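Local coordinates for protein spectinomycin phosphotransferase (Legionella pneumophila, PDB 3I1A) that probably transfers a phosphate group from a nucleotide to the antibiotic spectinomycin, acting as a kinase-like resistance enzyme, at residues 21-26 and 47-52; 31-34 and 38-41; 116-121 and 244-249; 152-157 and 284-289. One frame throughout, in Å; residues are numbered along the deposited sequence. Where two conformers were deposited one is given.

Contact 1: residues 21-26 and 47-52; sequences IDIHTA and KSYFIK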
# COMPACT_ATOMS: atom_id res chain seq x y z
N ILE A 21 10.42 -18.42 -22.76
CA ILE A 21 9.91 -17.30 -23.53
C ILE A 21 10.97 -16.66 -24.43
O ILE A 21 12.10 -16.40 -23.99
CB ILE A 21 9.34 -16.22 -22.61
CG1 ILE A 21 8.17 -16.77 -21.78
CG2 ILE A 21 8.91 -15.02 -23.43
CD1 ILE A 21 7.80 -15.83 -20.59
N ASP A 22 10.62 -16.43 -25.69
CA ASP A 22 11.55 -15.80 -26.63
C ASP A 22 11.29 -14.30 -26.66
O ASP A 22 10.24 -13.84 -27.11
CB ASP A 22 11.41 -16.37 -28.05
CG ASP A 22 12.18 -17.66 -28.24
OD1 ASP A 22 13.35 -17.75 -27.81
OD2 ASP A 22 11.62 -18.59 -28.84
N ILE A 23 12.26 -13.54 -26.17
CA ILE A 23 12.18 -12.10 -26.11
C ILE A 23 13.11 -11.58 -27.20
O ILE A 23 14.23 -12.07 -27.37
CB ILE A 23 12.65 -11.57 -24.73
CG1 ILE A 23 11.69 -12.05 -23.64
CG2 ILE A 23 12.73 -10.04 -24.73
CD1 ILE A 23 10.27 -11.60 -23.84
N HIS A 24 12.64 -10.58 -27.94
CA HIS A 24 13.44 -10.03 -29.02
C HIS A 24 14.01 -8.68 -28.65
O HIS A 24 14.89 -8.16 -29.32
CB HIS A 24 12.58 -9.92 -30.30
CG HIS A 24 11.31 -9.15 -30.12
ND1 HIS A 24 11.29 -7.79 -29.85
CD2 HIS A 24 10.01 -9.53 -30.16
CE1 HIS A 24 10.04 -7.38 -29.73
NE2 HIS A 24 9.24 -8.42 -29.92
N THR A 25 13.52 -8.10 -27.56
CA THR A 25 14.02 -6.81 -27.12
C THR A 25 13.74 -6.60 -25.63
O THR A 25 12.63 -6.83 -25.15
CB THR A 25 13.37 -5.66 -27.95
OG1 THR A 25 14.09 -4.45 -27.74
CG2 THR A 25 11.92 -5.47 -27.55
N ALA A 26 14.77 -6.15 -24.91
CA ALA A 26 14.66 -5.90 -23.48
C ALA A 26 15.29 -4.55 -23.16
O ALA A 26 16.36 -4.22 -23.67
CB ALA A 26 15.36 -7.00 -22.69
N LYS A 47 3.89 -10.89 -27.09
CA LYS A 47 3.46 -10.06 -25.96
C LYS A 47 4.57 -9.15 -25.41
O LYS A 47 5.65 -9.04 -25.99
CB LYS A 47 2.94 -10.94 -24.82
CG LYS A 47 1.89 -11.96 -25.23
CD LYS A 47 1.65 -12.98 -24.12
CE LYS A 47 0.67 -14.05 -24.55
NZ LYS A 47 0.45 -15.09 -23.50
N SER A 48 4.28 -8.50 -24.29
CA SER A 48 5.24 -7.63 -23.62
C SER A 48 5.30 -8.05 -22.16
O SER A 48 4.27 -8.36 -21.56
CB SER A 48 4.79 -6.17 -23.72
OG SER A 48 5.79 -5.31 -23.21
N TYR A 49 6.50 -8.06 -21.58
CA TYR A 49 6.67 -8.47 -20.20
C TYR A 49 7.37 -7.44 -19.31
O TYR A 49 8.25 -6.69 -19.77
CB TYR A 49 7.48 -9.77 -20.14
CG TYR A 49 6.81 -10.95 -20.79
CD1 TYR A 49 5.95 -11.78 -20.07
CD2 TYR A 49 7.04 -11.24 -22.12
CE1 TYR A 49 5.34 -12.88 -20.67
CE2 TYR A 49 6.44 -12.34 -22.74
CZ TYR A 49 5.59 -13.15 -22.00
OH TYR A 49 5.00 -14.23 -22.62
N PHE A 50 6.97 -7.43 -18.05
CA PHE A 50 7.57 -6.55 -17.04
C PHE A 50 8.37 -7.46 -16.13
O PHE A 50 7.82 -8.37 -15.46
CB PHE A 50 6.46 -5.82 -16.27
CG PHE A 50 6.97 -4.95 -15.15
CD1 PHE A 50 6.94 -5.41 -13.84
CD2 PHE A 50 7.46 -3.67 -15.41
CE1 PHE A 50 7.40 -4.60 -12.79
CE2 PHE A 50 7.93 -2.86 -14.37
CZ PHE A 50 7.89 -3.32 -13.06
N ILE A 51 9.68 -7.24 -16.12
CA ILE A 51 10.57 -8.07 -15.31
C ILE A 51 11.17 -7.33 -14.14
O ILE A 51 11.62 -6.19 -14.29
CB ILE A 51 11.72 -8.63 -16.19
CG1 ILE A 51 11.15 -9.24 -17.48
CG2 ILE A 51 12.53 -9.64 -15.40
CD1 ILE A 51 10.19 -10.37 -17.29
N LYS A 52 11.17 -7.98 -12.98
CA LYS A 52 11.74 -7.40 -11.77
C LYS A 52 12.86 -8.28 -11.23
O LYS A 52 12.69 -9.49 -11.03
CB LYS A 52 10.67 -7.25 -10.70
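Ile21 and Tyr49 reach for each other from opposite directions: the tyrosine CG stands anti to its carbonyl carbon (chi1 -63°), while Ile21 extends its longer branch (chi2 166°) and carries CD1 over the ring. That methyl forms an off-centre CH-pi contact, with Ile21 CD1 4.2 Å from the centroid of the Tyr49 ring. The other branch of the same isoleucine works alongside it, Ile21 CG2 lying 3.7 Å from Tyr49 CE2 in an oblique approach. Ile23 CD1 also comes obliquely, 3.7 Å from Tyr49 CD2, an atom farther from the hydroxyl.

The pairing belongs to the five-stranded antiparallel sheet of the N-terminal lobe in this kinase-like fold. Strand 38-43 separates strands 25-29 and 48-55, so Ile21 and Ile23 meet the strand two places over by side chains alone. Ile23 also touches Leu15 of helix 10-19, and Tyr49 rests on Ile81. Phe50, next along the strand, belongs to the nucleotide site, empty in this chain. With no hydrogen bond between the segments, the join is apolar: two aliphatic chains grip one aromatic ring by dispersion and a single CH-pi contact.

Contact 2: residues 31-34 and 38-41; sequences GGAD and FAYQ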
# COMPACT_ATOMS: atom_id res chain seq x y z
N GLY A 31 13.98 4.39 -12.85
CA GLY A 31 13.19 4.76 -11.69
C GLY A 31 11.88 4.01 -11.49
O GLY A 31 11.13 4.31 -10.56
N GLY A 32 11.61 3.03 -12.35
CA GLY A 32 10.39 2.27 -12.22
C GLY A 32 10.30 1.54 -10.89
O GLY A 32 9.28 1.61 -10.20
N ALA A 33 11.38 0.83 -10.54
CA ALA A 33 11.45 0.08 -9.29
C ALA A 33 11.94 0.95 -8.14
O ALA A 33 12.38 2.09 -8.35
CB ALA A 33 12.36 -1.13 -9.47
N ASP A 34 11.87 0.42 -6.92
CA ASP A 34 12.31 1.17 -5.76
C ASP A 34 13.10 0.33 -4.77
O ASP A 34 12.83 -0.86 -4.59
N PHE A 38 15.13 -3.78 -9.75
CA PHE A 38 15.44 -3.25 -11.07
C PHE A 38 14.36 -3.77 -12.01
O PHE A 38 14.13 -4.98 -12.10
CB PHE A 38 16.83 -3.72 -11.50
CG PHE A 38 17.90 -3.43 -10.50
CD1 PHE A 38 18.07 -4.26 -9.39
CD2 PHE A 38 18.71 -2.31 -10.63
CE1 PHE A 38 19.04 -3.97 -8.44
CE2 PHE A 38 19.68 -2.01 -9.68
CZ PHE A 38 19.85 -2.85 -8.58
N ALA A 39 13.67 -2.85 -12.68
CA ALA A 39 12.59 -3.22 -13.59
C ALA A 39 13.02 -3.11 -15.04
O ALA A 39 13.80 -2.23 -15.41
CB ALA A 39 11.36 -2.35 -13.32
N TYR A 40 12.49 -4.02 -15.85
CA TYR A 40 12.82 -4.07 -17.27
C TYR A 40 11.58 -4.38 -18.08
O TYR A 40 10.66 -5.05 -17.58
CB TYR A 40 13.83 -5.19 -17.55
CG TYR A 40 15.17 -5.11 -16.86
CD1 TYR A 40 15.32 -5.50 -15.54
CD2 TYR A 40 16.29 -4.62 -17.55
CE1 TYR A 40 16.56 -5.42 -14.91
CE2 TYR A 40 17.53 -4.54 -16.94
CZ TYR A 40 17.66 -4.94 -15.61
OH TYR A 40 18.87 -4.82 -15.00
N GLN A 41 11.56 -3.92 -19.33
CA GLN A 41 10.46 -4.24 -20.24
C GLN A 41 11.07 -5.20 -21.25
O GLN A 41 12.06 -4.87 -21.92
CB GLN A 41 9.93 -3.01 -20.98
CG GLN A 41 8.83 -3.38 -22.00
CD GLN A 41 8.40 -2.21 -22.88
OE1 GLN A 41 7.99 -1.16 -22.38
NE2 GLN A 41 8.48 -2.39 -24.20
O HOH W 1 14.09 -0.09 -12.34
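The loop before strand 38-43 comes back to within 5.5 Å of it, Ala33 CA to Phe38 CA, as the chain leaves an irregular path and settles into the strand. Ala33 turns its methyl toward the strand, where it meets backbone before side chain: Ala33 CB lies 3.8 Å from Phe38 N and 3.9 Å from Ala39 N. The methyl of Ala39 faces back across the gap, the two CB atoms of Ala33 and Ala39 standing 4.2 Å apart. The Phe38 side chain leaves the backbone away from the loop, and its ring packs on Lys3, Gln4 and Pro5, so this contact receives mainly its backbone.

A water spans what the chains do not bond directly. It accepts a hydrogen bond from Ala39 N at 2.8 Å and a weak one from Ala33 N at 3.4 Å.

Joining the first two strands of the N-terminal lobe, with Gly31 and Gly32 in it, the loop corresponds in position to the glycine-rich nucleotide-binding loop of protein kinases. Ala39 packs on Phe50, a residue that contacts ADP and AMP when they are bound. Ala33 is poorly ordered and the side chain of Asp34 could not be modelled. One methyl touching two backbone nitrogens and a second methyl, with one unequal water bridge, is a slight hold, consistent with a loop that stays mobile while its nucleotide is absent.

Contact 3: residues 116-121 and 244-249; sequences KQWKQL and MFIGGG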
# COMPACT_ATOMS: atom_id res chain seq x y z
N LYS A 116 -20.83 -3.20 -9.37
CA LYS A 116 -20.44 -4.60 -9.50
C LYS A 116 -19.00 -4.80 -9.00
O LYS A 116 -18.71 -5.76 -8.27
CB LYS A 116 -20.58 -5.01 -10.96
CG LYS A 116 -20.28 -6.47 -11.24
CD LYS A 116 -20.67 -6.81 -12.67
CE LYS A 116 -20.55 -8.30 -12.93
NZ LYS A 116 -20.86 -8.57 -14.36
N GLN A 117 -18.12 -3.87 -9.36
CA GLN A 117 -16.72 -3.96 -8.92
C GLN A 117 -16.58 -3.72 -7.41
O GLN A 117 -15.69 -4.27 -6.78
CB GLN A 117 -15.86 -2.98 -9.73
CG GLN A 117 -15.82 -3.37 -11.20
CD GLN A 117 -15.28 -2.28 -12.13
OE1 GLN A 117 -15.31 -1.10 -11.82
NE2 GLN A 117 -14.81 -2.69 -13.30
N TRP A 118 -17.44 -2.90 -6.83
CA TRP A 118 -17.36 -2.66 -5.39
C TRP A 118 -17.72 -3.97 -4.69
O TRP A 118 -17.09 -4.34 -3.72
CB TRP A 118 -18.32 -1.58 -4.94
CG TRP A 118 -17.73 -0.21 -5.05
CD1 TRP A 118 -18.06 0.76 -5.95
CD2 TRP A 118 -16.71 0.35 -4.21
NE1 TRP A 118 -17.31 1.90 -5.71
CE2 TRP A 118 -16.48 1.67 -4.65
CE3 TRP A 118 -15.98 -0.13 -3.12
CZ2 TRP A 118 -15.54 2.51 -4.05
CZ3 TRP A 118 -15.05 0.71 -2.51
CH2 TRP A 118 -14.83 2.02 -2.98
N LYS A 119 -18.74 -4.66 -5.21
CA LYS A 119 -19.14 -5.93 -4.63
C LYS A 119 -18.02 -6.96 -4.75
O LYS A 119 -17.74 -7.68 -3.78
CB LYS A 119 -20.41 -6.45 -5.31
CG LYS A 119 -21.64 -5.64 -4.95
CD LYS A 119 -22.93 -6.15 -5.62
CE LYS A 119 -24.10 -5.21 -5.29
NZ LYS A 119 -25.34 -5.48 -6.07
N GLN A 120 -17.38 -7.01 -5.92
CA GLN A 120 -16.28 -7.95 -6.17
C GLN A 120 -15.12 -7.64 -5.22
O GLN A 120 -14.47 -8.55 -4.70
CB GLN A 120 -15.81 -7.82 -7.62
CG GLN A 120 -14.62 -8.70 -7.95
CD GLN A 120 -14.13 -8.56 -9.38
OE1 GLN A 120 -14.33 -7.51 -10.04
NE2 GLN A 120 -13.44 -9.60 -9.88
N LEU A 121 -14.87 -6.35 -4.97
CA LEU A 121 -13.78 -5.98 -4.06
C LEU A 121 -14.12 -6.49 -2.65
O LEU A 121 -13.24 -7.00 -1.93
CB LEU A 121 -13.55 -4.46 -4.05
CG LEU A 121 -12.54 -3.93 -3.01
CD1 LEU A 121 -11.13 -4.47 -3.32
CD2 LEU A 121 -12.53 -2.40 -3.04
N MET A 244 -10.88 0.00 7.08
CA MET A 244 -10.87 1.44 7.30
C MET A 244 -10.82 2.23 6.00
O MET A 244 -11.24 3.39 5.95
CB MET A 244 -9.69 1.84 8.18
CG MET A 244 -8.34 1.58 7.56
SD MET A 244 -7.14 2.95 7.84
CE MET A 244 -7.56 4.00 6.39
N PHE A 245 -10.33 1.60 4.94
CA PHE A 245 -10.23 2.28 3.66
C PHE A 245 -11.57 2.42 2.93
O PHE A 245 -11.74 3.31 2.10
CB PHE A 245 -9.23 1.54 2.76
CG PHE A 245 -7.80 1.67 3.23
CD1 PHE A 245 -7.23 0.71 4.07
CD2 PHE A 245 -7.04 2.78 2.87
CE1 PHE A 245 -5.92 0.86 4.55
CE2 PHE A 245 -5.72 2.93 3.35
CZ PHE A 245 -5.17 1.98 4.18
N ILE A 246 -12.52 1.54 3.24
CA ILE A 246 -13.83 1.60 2.57
C ILE A 246 -14.56 2.78 3.20
O ILE A 246 -14.90 2.75 4.38
CB ILE A 246 -14.60 0.27 2.77
CG1 ILE A 246 -13.69 -0.91 2.35
CG2 ILE A 246 -15.90 0.27 1.96
CD1 ILE A 246 -13.18 -0.86 0.89
N GLY A 247 -14.76 3.83 2.41
CA GLY A 247 -15.37 5.04 2.95
C GLY A 247 -14.33 5.88 3.69
O GLY A 247 -14.65 6.90 4.32
N GLY A 248 -13.07 5.48 3.60
CA GLY A 248 -12.00 6.19 4.29
C GLY A 248 -11.56 7.51 3.67
O GLY A 248 -10.96 8.34 4.33
N GLY A 249 -11.85 7.69 2.38
CA GLY A 249 -11.50 8.94 1.71
C GLY A 249 -10.05 9.18 1.30
O GLY A 249 -9.70 10.32 0.97
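Ile246 slides past Trp118 in the opposite direction, so that the end of its longer branch comes to the rim of the indole and not over a face. The atoms that meet are Ile246 CD1 and Trp118 CZ3, 4.2 Å apart, with the methyl near the plane of the ring system. Leu121, about one helical turn on, meets the same methyl with CD2, the distance from Leu121 CD2 to Ile246 CD1 being 4.3 Å. One methyl is therefore shared by an aromatic edge and a leucine branch, and all three residues are buried.

The reach of Ile246 depends on its torsions: CG1 stands anti to the carbonyl carbon (chi1 -52°), and a second bend at chi2 (-58°) swings CD1 to the helix. Its backbone is set by a type II beta turn running from Phe245 to Gly248 and closed by Gly248 N bonding to Phe245 O at 3.0 Å. Gly247 occupies the third position of that turn with positive phi, where a side chain would press on the preceding carbonyl oxygen.

No polar bond joins the two segments. Helix 257-267 completes the cluster, placing Phe263 against both Leu121 and Ile246, and Glu259 and Tyr262 against Trp118; the indole also meets the ring of Trp254 at about 60°. Ile226 and Ile228 of strand 226-228, paired antiparallel with 218-220, also touch Leu121, so helix 115-129 meets this two-stranded sheet, helix 257-267 and the turn after helix 240-243.

Contact 4: residues 152-157 and 284-289; sequences EIVRSF and RIVEDI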
# COMPACT_ATOMS: atom_id res chain seq x y z
N GLU A 152 4.65 9.56 18.61
CA GLU A 152 5.75 10.24 19.30
C GLU A 152 6.41 11.25 18.38
O GLU A 152 6.70 12.37 18.79
CB GLU A 152 6.78 9.22 19.81
CG GLU A 152 6.23 8.28 20.87
CD GLU A 152 7.24 7.26 21.37
OE1 GLU A 152 8.06 6.77 20.56
OE2 GLU A 152 7.21 6.94 22.57
N ILE A 153 6.65 10.85 17.13
CA ILE A 153 7.28 11.76 16.17
C ILE A 153 6.44 13.01 15.97
O ILE A 153 6.98 14.12 15.93
CB ILE A 153 7.50 11.07 14.82
CG1 ILE A 153 8.64 10.06 14.94
CG2 ILE A 153 7.86 12.11 13.74
CD1 ILE A 153 8.69 9.07 13.78
N VAL A 154 5.13 12.87 15.85
CA VAL A 154 4.33 14.06 15.64
C VAL A 154 4.39 14.95 16.90
O VAL A 154 4.37 16.17 16.80
CB VAL A 154 2.84 13.75 15.30
CG1 VAL A 154 2.06 15.02 15.17
CG2 VAL A 154 2.76 12.97 13.96
N ARG A 155 4.48 14.34 18.08
CA ARG A 155 4.56 15.18 19.28
C ARG A 155 5.89 15.92 19.29
O ARG A 155 5.95 17.03 19.81
CB ARG A 155 4.41 14.35 20.57
CG ARG A 155 3.04 13.74 20.71
CD ARG A 155 2.78 13.21 22.11
NE ARG A 155 1.64 12.30 22.12
CZ ARG A 155 1.77 10.97 22.08
NH1 ARG A 155 2.98 10.42 22.04
NH2 ARG A 155 0.70 10.19 22.06
N SER A 156 6.94 15.31 18.75
CA SER A 156 8.23 15.98 18.73
C SER A 156 8.16 17.23 17.85
O SER A 156 8.98 18.13 18.01
CB SER A 156 9.34 15.05 18.21
OG SER A 156 9.20 14.80 16.82
N PHE A 157 7.18 17.29 16.95
CA PHE A 157 7.04 18.47 16.08
C PHE A 157 6.49 19.69 16.82
O PHE A 157 6.80 20.82 16.47
CB PHE A 157 6.07 18.23 14.90
CG PHE A 157 6.53 17.20 13.89
CD1 PHE A 157 7.83 16.69 13.89
CD2 PHE A 157 5.64 16.75 12.92
CE1 PHE A 157 8.24 15.77 12.94
CE2 PHE A 157 6.04 15.82 11.95
CZ PHE A 157 7.34 15.34 11.97
N ARG A 284 -3.41 6.23 10.68
CA ARG A 284 -2.78 6.31 9.36
C ARG A 284 -2.47 7.77 9.03
O ARG A 284 -1.44 8.05 8.40
CB ARG A 284 -3.69 5.74 8.28
CG ARG A 284 -2.96 5.52 6.96
CD ARG A 284 -3.89 4.89 5.91
NE ARG A 284 -3.18 4.65 4.66
CZ ARG A 284 -3.02 5.56 3.70
NH1 ARG A 284 -3.54 6.79 3.84
NH2 ARG A 284 -2.31 5.26 2.61
N ILE A 285 -3.33 8.70 9.45
CA ILE A 285 -3.08 10.13 9.18
C ILE A 285 -1.88 10.59 10.02
O ILE A 285 -1.02 11.34 9.55
CB ILE A 285 -4.33 10.99 9.47
CG1 ILE A 285 -5.47 10.53 8.57
CG2 ILE A 285 -4.04 12.47 9.22
CD1 ILE A 285 -6.83 11.10 8.89
N VAL A 286 -1.81 10.13 11.27
CA VAL A 286 -0.68 10.46 12.12
C VAL A 286 0.63 10.03 11.48
O VAL A 286 1.62 10.77 11.52
CB VAL A 286 -0.82 9.80 13.51
CG1 VAL A 286 0.49 9.92 14.29
CG2 VAL A 286 -1.97 10.43 14.26
N GLU A 287 0.63 8.83 10.89
CA GLU A 287 1.79 8.26 10.21
C GLU A 287 2.23 9.18 9.06
O GLU A 287 3.42 9.45 8.90
CB GLU A 287 1.45 6.85 9.68
CG GLU A 287 1.81 5.71 10.63
CD GLU A 287 1.00 4.43 10.43
OE1 GLU A 287 0.79 4.02 9.27
OE2 GLU A 287 0.58 3.83 11.45
N ASP A 288 1.27 9.65 8.28
CA ASP A 288 1.55 10.55 7.16
C ASP A 288 1.99 11.95 7.65
O ASP A 288 2.82 12.59 7.03
CB ASP A 288 0.32 10.73 6.25
CG ASP A 288 0.15 9.58 5.25
OD1 ASP A 288 1.10 8.81 5.05
OD2 ASP A 288 -0.94 9.48 4.65
N ILE A 289 1.43 12.43 8.76
CA ILE A 289 1.83 13.75 9.24
C ILE A 289 3.30 13.65 9.65
O ILE A 289 4.10 14.57 9.45
CB ILE A 289 0.95 14.22 10.46
CG1 ILE A 289 -0.45 14.61 9.97
CG2 ILE A 289 1.58 15.43 11.15
CD1 ILE A 289 -1.46 14.88 11.07
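A helix-helix crossing in the helical part of the C-terminal lobe places Val154 against Val286 and Ile289. The local axes of 152-157 and 284-289 approach to 9.2 Å and cross at 52°, and Val154 supplies the main point of meeting. Its CG2, anti to the carbonyl carbon, lodges between two residues of the longer helix: Val154 CG2 is 3.8 Å from Val286 CG1 and 3.9 Å from Ile289 CG2. The same methyl also lies against backbone, with Val154 CG2 3.5 Å from Val286 O.

This is apolar interhelical packing away from the nucleotide and magnesium sites, joining helix 149-157 to helix 274-297. A third helix, 182-198, touches both: Val189 meets Val154, Leu188 meets Ile289, and Arg155 forms a salt bridge with Glu193.

Phe157 adds a contact of another kind. Its ring presents an edge to the neighbouring helix, with Ile289 O in the ring plane and Phe157 CE2 3.4 Å from it, so that the electron-poor rim of the aromatic ring faces a carbonyl oxygen. On one face of the Phe157 ring lies Ile153 O, 3.4 Å above its plane and displaced toward the rim. Farther along helix 274-297, Gln294 and Leu297 also pack against Phe157.

From the N terminus, the chain passes the first segment of contact 1 and runs through strands 25-29 and 38-43 before residues 47-52 close that loop. Contact 2 closes a much shorter loop nested inside it. The two touch within the same antiparallel sheet, through a probable hydrogen bond between Ile51 O and Tyr40 N. Both are complete before contact 3 opens at helix 115-129. Contacts 3 and 4 then cross, their segments alternating along the chain: contact 3 joins helix 115-129 to the turn after helix 240-243, and contact 4 joins helix 149-157 to helix 274-297. They meet where Phe245 and Met244 pack on Arg284. About 17 Å or more separates the nearest atoms of the two pairs.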